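Local coordinates for protein acyl-CoA dehydrogenase FadE3 (Mycobacterium smegmatis, PDB 4IV6) that belongs to the acyl-CoA dehydrogenase family of flavoproteins and holds dihydroflavine-adenine dinucleotide in a tetrameric assembly, at residues S154-S159 and S211-F216; K16-F21 and E76-G81. All coordinates share one frame; numbering follows the deposited sequence. Where two conformers were deposited one is given.

Contact 1: S154-S159 and S211-F216; sequences SKTWIS and SCELNF. With FDA (dihydroflavine-adenine dinucleotide), chain D.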
loop_
_atom_site.group_PDB
_atom_site.type_symbol
_atom_site.label_atom_id
_atom_site.label_comp_id
_atom_site.label_asym_id
_atom_site.label_seq_id
_atom_site.Cartn_x
_atom_site.Cartn_y
_atom_site.Cartn_z
ATOM N N SER B 154 -9.624 -28.112 26.518
ATOM C CA SER B 154 -10.435 -27.722 25.353
ATOM C C SER B 154 -9.573 -27.165 24.227
ATOM O O SER B 154 -8.507 -26.605 24.477
ATOM C CB SER B 154 -11.515 -26.714 25.713
ATOM O OG SER B 154 -10.911 -25.499 26.138
ATOM N N LYS B 155 -10.069 -27.340 23.007
ATOM C CA LYS B 155 -9.490 -26.752 21.788
ATOM C C LYS B 155 -10.627 -26.065 21.047
ATOM O O LYS B 155 -11.790 -26.354 21.281
ATOM C CB LYS B 155 -8.879 -27.828 20.899
ATOM C CG LYS B 155 -7.721 -28.625 21.498
ATOM C CD LYS B 155 -6.524 -27.759 21.849
ATOM C CE LYS B 155 -5.300 -28.586 22.183
ATOM N NZ LYS B 155 -4.196 -27.723 22.658
ATOM N N THR B 156 -10.307 -25.140 20.160
ATOM C CA THR B 156 -11.334 -24.574 19.323
ATOM C C THR B 156 -10.796 -24.215 17.950
ATOM O O THR B 156 -9.580 -24.244 17.718
ATOM C CB THR B 156 -12.004 -23.378 19.977
ATOM O OG1 THR B 156 -13.253 -23.121 19.324
ATOM C CG2 THR B 156 -11.109 -22.130 19.925
ATOM N N TRP B 157 -11.728 -23.913 17.052
ATOM C CA TRP B 157 -11.465 -23.710 15.625
ATOM C C TRP B 157 -10.836 -24.923 14.972
ATOM O O TRP B 157 -10.044 -24.782 14.037
ATOM C CB TRP B 157 -10.562 -22.469 15.381
ATOM C CG TRP B 157 -11.219 -21.179 15.617
ATOM C CD1 TRP B 157 -10.843 -20.213 16.523
ATOM C CD2 TRP B 157 -12.358 -20.655 14.924
ATOM N NE1 TRP B 157 -11.695 -19.141 16.449
ATOM C CE2 TRP B 157 -12.627 -19.382 15.466
ATOM C CE3 TRP B 157 -13.184 -21.142 13.907
ATOM C CZ2 TRP B 157 -13.705 -18.608 15.037
ATOM C CZ3 TRP B 157 -14.248 -20.367 13.465
ATOM C CH2 TRP B 157 -14.495 -19.113 14.025
ATOM N N ILE B 158 -11.197 -26.123 15.405
ATOM C CA ILE B 158 -10.564 -27.302 14.840
ATOM C C ILE B 158 -11.311 -27.752 13.591
ATOM O O ILE B 158 -12.449 -28.216 13.661
ATOM C CB ILE B 158 -10.421 -28.435 15.875
ATOM C CG1 ILE B 158 -9.649 -27.933 17.118
ATOM C CG2 ILE B 158 -9.741 -29.658 15.239
ATOM C CD1 ILE B 158 -8.377 -27.143 16.794
ATOM N N SER B 159 -10.663 -27.580 12.439
ATOM C CA SER B 159 -11.286 -27.895 11.164
ATOM C C SER B 159 -11.452 -29.401 10.967
ATOM O O SER B 159 -10.609 -30.204 11.366
ATOM C CB SER B 159 -10.468 -27.314 10.015
ATOM O OG SER B 159 -10.450 -25.887 10.111
ATOM N N SER B 211 -15.697 -26.267 11.454
ATOM C CA SER B 211 -14.667 -25.992 12.444
ATOM C C SER B 211 -15.328 -25.982 13.796
ATOM O O SER B 211 -16.381 -25.356 13.957
ATOM C CB SER B 211 -13.981 -24.661 12.175
ATOM O OG SER B 211 -13.246 -24.778 10.949
ATOM N N CYS B 212 -14.724 -26.675 14.749
ATOM C CA CYS B 212 -15.388 -26.998 16.005
ATOM C C CYS B 212 -14.625 -26.693 17.283
ATOM O O CYS B 212 -13.380 -26.679 17.309
ATOM C CB CYS B 212 -15.700 -28.492 16.010
ATOM S SG CYS B 212 -16.671 -29.061 14.589
ATOM N N GLU B 213 -15.394 -26.485 18.340
ATOM C CA GLU B 213 -14.884 -26.561 19.690
ATOM C C GLU B 213 -14.862 -28.009 20.174
ATOM O O GLU B 213 -15.821 -28.747 19.974
ATOM C CB GLU B 213 -15.700 -25.716 20.655
ATOM C CG GLU B 213 -15.036 -25.581 22.021
ATOM C CD GLU B 213 -15.868 -24.733 22.978
ATOM O OE1 GLU B 213 -16.410 -25.240 23.986
ATOM O OE2 GLU B 213 -16.033 -23.552 22.655
ATOM N N LEU B 214 -13.741 -28.383 20.771
ATOM C CA LEU B 214 -13.523 -29.682 21.375
ATOM C C LEU B 214 -13.382 -29.556 22.893
ATOM O O LEU B 214 -12.629 -28.716 23.386
ATOM C CB LEU B 214 -12.236 -30.309 20.885
ATOM C CG LEU B 214 -11.900 -30.289 19.396
ATOM C CD1 LEU B 214 -10.620 -31.082 19.182
ATOM C CD2 LEU B 214 -13.033 -30.829 18.549
ATOM N N ASN B 215 -14.030 -30.457 23.622
ATOM C CA ASN B 215 -13.940 -30.499 25.072
ATOM C C ASN B 215 -13.593 -31.897 25.530
ATOM O O ASN B 215 -14.273 -32.832 25.156
ATOM C CB ASN B 215 -15.265 -30.021 25.664
ATOM C CG ASN B 215 -15.371 -28.526 25.620
ATOM O OD1 ASN B 215 -14.745 -27.840 26.430
ATOM N ND2 ASN B 215 -16.141 -28.001 24.693
ATOM N N PHE B 216 -12.506 -32.019 26.295
ATOM C CA PHE B 216 -12.035 -33.273 26.848
ATOM C C PHE B 216 -12.299 -33.301 28.354
ATOM O O PHE B 216 -11.836 -32.414 29.108
ATOM C CB PHE B 216 -10.548 -33.409 26.608
ATOM C CG PHE B 216 -10.177 -33.407 25.169
ATOM C CD1 PHE B 216 -10.172 -34.595 24.449
ATOM C CD2 PHE B 216 -9.882 -32.242 24.531
ATOM C CE1 PHE B 216 -9.825 -34.619 23.112
ATOM C CE2 PHE B 216 -9.555 -32.236 23.182
ATOM C CZ PHE B 216 -9.533 -33.426 22.478
HETATM P PA FDA D . -4.496 -14.513 19.025
HETATM O O1A FDA D . -3.259 -15.340 19.274
HETATM O O2A FDA D . -5.463 -14.232 20.142
HETATM O O5B FDA D . -4.030 -13.128 18.371
HETATM C C5B FDA D . -4.923 -12.005 18.183
HETATM C C4B FDA D . -4.166 -10.883 17.451
HETATM O O4B FDA D . -2.944 -10.544 18.133
HETATM C C3B FDA D . -3.730 -11.298 16.062
HETATM O O3B FDA D . -3.648 -10.124 15.224
HETATM C C2B FDA D . -2.363 -11.893 16.323
HETATM O O2B FDA D . -1.503 -11.926 15.187
HETATM C C1B FDA D . -1.831 -10.902 17.329
HETATM N N9A FDA D . -0.730 -11.444 18.172
HETATM C C8A FDA D . -0.868 -12.375 19.142
HETATM N N7A FDA D . 0.318 -12.604 19.740
HETATM C C5A FDA D . 1.226 -11.808 19.127
HETATM C C6A FDA D . 2.652 -11.550 19.250
HETATM N N6A FDA D . 3.358 -12.210 20.170
HETATM N N1A FDA D . 3.253 -10.657 18.434
HETATM C C2A FDA D . 2.536 -9.969 17.530
HETATM N N3A FDA D . 1.210 -10.153 17.347
HETATM C C4A FDA D . 0.527 -11.026 18.116
HETATM N N1 FDA D . -6.350 -24.226 14.623
HETATM C C2 FDA D . -6.088 -25.522 14.771
HETATM O O2 FDA D . -5.378 -25.887 15.727
HETATM N N3 FDA D . -6.566 -26.448 13.921
HETATM C C4 FDA D . -7.348 -26.172 12.878
HETATM O O4 FDA D . -7.793 -27.085 12.131
HETATM C C4X FDA D . -7.663 -24.751 12.627
HETATM N N5 FDA D . -8.466 -24.339 11.624
HETATM C C5X FDA D . -9.057 -23.119 11.698
HETATM C C6 FDA D . -10.190 -22.812 10.938
HETATM C C7 FDA D . -10.778 -21.548 10.983
HETATM C C7M FDA D . -12.020 -21.242 10.184
HETATM C C8 FDA D . -10.211 -20.546 11.796
HETATM C C8M FDA D . -10.768 -19.145 11.908
HETATM C C9 FDA D . -9.093 -20.853 12.556
HETATM C C9A FDA D . -8.519 -22.134 12.532
HETATM N N10 FDA D . -7.404 -22.413 13.350
HETATM C C10 FDA D . -7.128 -23.775 13.602
HETATM C "C1'" FDA D . -7.136 -21.480 14.451
HETATM C "C2'" FDA D . -6.065 -20.521 13.979
HETATM O "O2'" FDA D . -4.816 -21.189 13.798
HETATM C "C3'" FDA D . -5.945 -19.393 15.005
HETATM O "O3'" FDA D . -7.053 -18.518 14.822
HETATM C "C4'" FDA D . -4.668 -18.597 14.877
HETATM O "O4'" FDA D . -3.654 -19.387 15.521
HETATM C "C5'" FDA D . -4.751 -17.252 15.623
HETATM O "O5'" FDA D . -5.210 -17.496 16.933
HETATM P P FDA D . -6.097 -16.510 17.799
HETATM O O1P FDA D . -6.099 -17.163 19.167
HETATM O O2P FDA D . -7.395 -16.273 17.107
HETATM O O3P FDA D . -5.237 -15.146 17.755
HETATM O O HOH W 1 -14.849 -21.707 20.867
#

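Contact 2: K16-F21 and E76-G81; sequences KTVHDF and EELARG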
loop_
_atom_site.group_PDB
_atom_site.type_symbol
_atom_site.label_atom_id
_atom_site.label_comp_id
_atom_site.label_asym_id
_atom_site.label_seq_id
_atom_site.Cartn_x
_atom_site.Cartn_y
_atom_site.Cartn_z
ATOM N N LYS B 16 -4.209 -32.481 -13.737
ATOM C CA LYS B 16 -5.268 -32.334 -14.744
ATOM C C LYS B 16 -6.589 -32.923 -14.307
ATOM O O LYS B 16 -7.651 -32.362 -14.561
ATOM C CB LYS B 16 -4.884 -32.992 -16.059
ATOM C CG LYS B 16 -3.724 -32.323 -16.762
ATOM C CD LYS B 16 -3.487 -32.990 -18.095
ATOM C CE LYS B 16 -2.021 -33.009 -18.473
ATOM N NZ LYS B 16 -1.585 -31.660 -18.895
ATOM N N THR B 17 -6.511 -34.081 -13.669
ATOM C CA THR B 17 -7.689 -34.744 -13.139
ATOM C C THR B 17 -8.400 -33.869 -12.126
ATOM O O THR B 17 -9.624 -33.773 -12.137
ATOM C CB THR B 17 -7.282 -36.071 -12.496
ATOM O OG1 THR B 17 -6.808 -36.921 -13.541
ATOM C CG2 THR B 17 -8.467 -36.748 -11.796
ATOM N N VAL B 18 -7.636 -33.221 -11.249
ATOM C CA VAL B 18 -8.208 -32.375 -10.222
ATOM C C VAL B 18 -8.818 -31.096 -10.855
ATOM O O VAL B 18 -9.918 -30.705 -10.504
ATOM C CB VAL B 18 -7.182 -32.096 -9.100
ATOM C CG1 VAL B 18 -7.751 -31.175 -8.051
ATOM C CG2 VAL B 18 -6.769 -33.408 -8.434
ATOM N N HIS B 19 -8.137 -30.510 -11.841
ATOM C CA HIS B 19 -8.675 -29.386 -12.617
ATOM C C HIS B 19 -10.015 -29.715 -13.282
ATOM O O HIS B 19 -10.957 -28.922 -13.236
ATOM C CB HIS B 19 -7.667 -28.997 -13.687
ATOM C CG HIS B 19 -8.095 -27.848 -14.525
ATOM N ND1 HIS B 19 -7.790 -26.543 -14.201
ATOM C CD2 HIS B 19 -8.769 -27.799 -15.699
ATOM C CE1 HIS B 19 -8.277 -25.737 -15.127
ATOM N NE2 HIS B 19 -8.877 -26.473 -16.046
ATOM N N ASP B 20 -10.079 -30.890 -13.914
ATOM C CA ASP B 20 -11.301 -31.357 -14.565
ATOM C C ASP B 20 -12.428 -31.570 -13.570
ATOM O O ASP B 20 -13.565 -31.203 -13.827
ATOM C CB ASP B 20 -11.036 -32.652 -15.326
ATOM C CG ASP B 20 -10.279 -32.409 -16.588
ATOM O OD1 ASP B 20 -10.028 -31.213 -16.866
ATOM O OD2 ASP B 20 -9.957 -33.381 -17.308
ATOM N N PHE B 21 -12.102 -32.164 -12.430
ATOM C CA PHE B 21 -13.049 -32.369 -11.332
ATOM C C PHE B 21 -13.596 -31.023 -10.877
ATOM O O PHE B 21 -14.798 -30.877 -10.651
ATOM C CB PHE B 21 -12.334 -33.084 -10.179
ATOM C CG PHE B 21 -13.003 -32.970 -8.829
ATOM C CD1 PHE B 21 -14.171 -33.635 -8.560
ATOM C CD2 PHE B 21 -12.388 -32.283 -7.801
ATOM C CE1 PHE B 21 -14.765 -33.548 -7.298
ATOM C CE2 PHE B 21 -12.968 -32.202 -6.539
ATOM C CZ PHE B 21 -14.145 -32.846 -6.287
ATOM N N GLU B 76 -3.766 -26.141 -4.991
ATOM C CA GLU B 76 -4.128 -24.897 -5.636
ATOM C C GLU B 76 -5.356 -25.100 -6.551
ATOM O O GLU B 76 -6.256 -24.281 -6.549
ATOM C CB GLU B 76 -2.944 -24.359 -6.433
ATOM C CG GLU B 76 -3.252 -23.088 -7.222
ATOM C CD GLU B 76 -2.107 -22.651 -8.111
ATOM O OE1 GLU B 76 -1.980 -23.239 -9.205
ATOM O OE2 GLU B 76 -1.372 -21.700 -7.724
ATOM N N GLU B 77 -5.387 -26.202 -7.308
ATOM C CA GLU B 77 -6.501 -26.481 -8.197
ATOM C C GLU B 77 -7.780 -26.627 -7.421
ATOM O O GLU B 77 -8.814 -26.084 -7.810
ATOM C CB GLU B 77 -6.294 -27.755 -9.004
ATOM C CG GLU B 77 -5.276 -27.664 -10.127
ATOM C CD GLU B 77 -5.576 -26.635 -11.207
ATOM O OE1 GLU B 77 -6.764 -26.275 -11.489
ATOM O OE2 GLU B 77 -4.556 -26.172 -11.761
ATOM N N LEU B 78 -7.713 -27.385 -6.333
ATOM C CA LEU B 78 -8.865 -27.575 -5.461
ATOM C C LEU B 78 -9.384 -26.248 -4.954
ATOM O O LEU B 78 -10.599 -25.970 -5.042
ATOM C CB LEU B 78 -8.500 -28.477 -4.291
ATOM C CG LEU B 78 -8.368 -29.958 -4.577
ATOM C CD1 LEU B 78 -7.895 -30.651 -3.332
ATOM C CD2 LEU B 78 -9.697 -30.537 -5.016
ATOM N N ALA B 79 -8.462 -25.422 -4.445
ATOM C CA ALA B 79 -8.835 -24.118 -3.856
ATOM C C ALA B 79 -9.373 -23.131 -4.854
ATOM O O ALA B 79 -10.259 -22.331 -4.520
ATOM C CB ALA B 79 -7.682 -23.505 -3.081
ATOM N N ARG B 80 -8.852 -23.184 -6.080
ATOM C CA ARG B 80 -9.396 -22.430 -7.165
ATOM C C ARG B 80 -10.904 -22.684 -7.334
ATOM O O ARG B 80 -11.687 -21.747 -7.495
ATOM C CB ARG B 80 -8.631 -22.771 -8.432
ATOM C CG ARG B 80 -9.083 -22.076 -9.704
ATOM C CD ARG B 80 -8.271 -22.661 -10.875
ATOM N NE ARG B 80 -8.908 -22.294 -12.127
ATOM C CZ ARG B 80 -9.836 -22.994 -12.763
ATOM N NH1 ARG B 80 -10.322 -22.484 -13.868
ATOM N NH2 ARG B 80 -10.201 -24.210 -12.391
ATOM N N GLY B 81 -11.316 -23.948 -7.278
ATOM C CA GLY B 81 -12.752 -24.257 -7.331
ATOM C C GLY B 81 -13.510 -23.865 -6.064
ATOM O O GLY B 81 -14.576 -23.264 -6.116
#

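Contact 1: S154-S159 and S211-F216
Trp-157 and Ile-158 both stand opposite Cys-212, a G1 beta bulge that interrupts the antiparallel pairing of 154-159 with 211-216 in the beta domain of this acyl-CoA dehydrogenase and puts its extra residue against the flavin. The Ile-158 amide reaches Cys-212 O at 2.9 Å in a nearly straight bond, whereas Trp-157 N, though near the same oxygen, is badly angled for one. Before the bulge, Lys-155 and Leu-214 exchange two backbone hydrogen bonds; beyond it, Ile-158 and Cys-212 do the same.

With phi positive at 59°, Trp-157 turns its side chain away from 211-216, and one face of the indole receives the flavin methyl C8M off-centre, 3.7 Å from CD2. Its CE3 edge meets Ser-211 CB, while Tyr-344 of the second subunit packs edge-to-face with the ring. Ile-158 points to the face of the sheet that carries Leu-214; the two side chains cross at about a right angle, CG1 against CD1, and Ile-158 CD1 reaches the pyrimidine end of the flavin at O2. One water joins Thr-156 OG1 to Glu-213 OE2, an oxygen also salt-bridged to Arg-199; the remaining oxygen, OE1, takes the Asn-215 amide on its anti lone pair.

Ser-159 grips the isoalloxazine twice, through its amide to O4 and through its hydroxyl. That hydroxyl, OG, accepts from flavin N5 at 2.9 Å and also pairs with Ser-211 OG at 3.1 Å.

Contact 2: K16-F21 and E76-G81
His-19 donates from ND1 to Glu-77 OE1 across the two helical segments, at 2.9 Å and with an N-H...O angle of 156°. The histidine's CG lies opposite its own backbone N (chi1 -179°), which carries the imidazole out along the flank of its helix. The bond is asymmetric in its geometry: OE1 sits close to the imidazole plane, at the ring edge, but the nitrogen approaches from above the carboxylate plane, and the two planes stand 69° apart. Glu-77 is bent at chi2, and the bend brings OE1 back to the histidine, while CB touches Val-18 CG1. OE2 of the same carboxylate is salt-bridged to Arg-258, which may keep the group ionised and a strong acceptor for the imidazole.

Arg-80, one turn beyond, is extended from CG to NE and lays one face of its guanidinium, off-centre, over His-19 CE1, with NH2 3.7 Å from that carbon. The ring and guanidinium planes are not far from parallel, although the overlap lies toward the rim. Glu-23 and Glu-262 anchor its two terminal nitrogens.

These contacts join helices 9-26 and 68-81 within the helical N-terminal domain of the acyl-CoA dehydrogenase fold. The segments run almost parallel, with their axes 8.9 Å from each other.

Next to the polar cluster the interface becomes apolar. Val-18 directs CG1 at the branch of Leu-78, touching CD2 at 3.7 Å, and the two side chains cross roughly perpendicularly. The same CD2 meets the edge of the Phe-21 ring, 4.0 Å from CE2; Leu-43, Thr-46 and Met-47 of helix 41-50 also pack on this phenylalanine.

Contact 2 comes first along the chain, joining helices 9-26 and 68-81 in the N-terminal domain; contact 1 follows entirely after it, pairing strands 148-159 and 211-216 in the middle domain. Their centres lie about 29 Å apart on opposite sides of the chain's centre, their nearest atoms stay about 14 Å from each other, and they share no residue or secondary-structure element. The strand pair lines the flavin and meets the second subunit, whereas no other protein chain touches segments 16-21 and 76-81, which are tied by salt bridges to helix 234-270 of the C-terminal domain. One contact thus shapes the cofactor pocket, the other links helical parts of the same subunit.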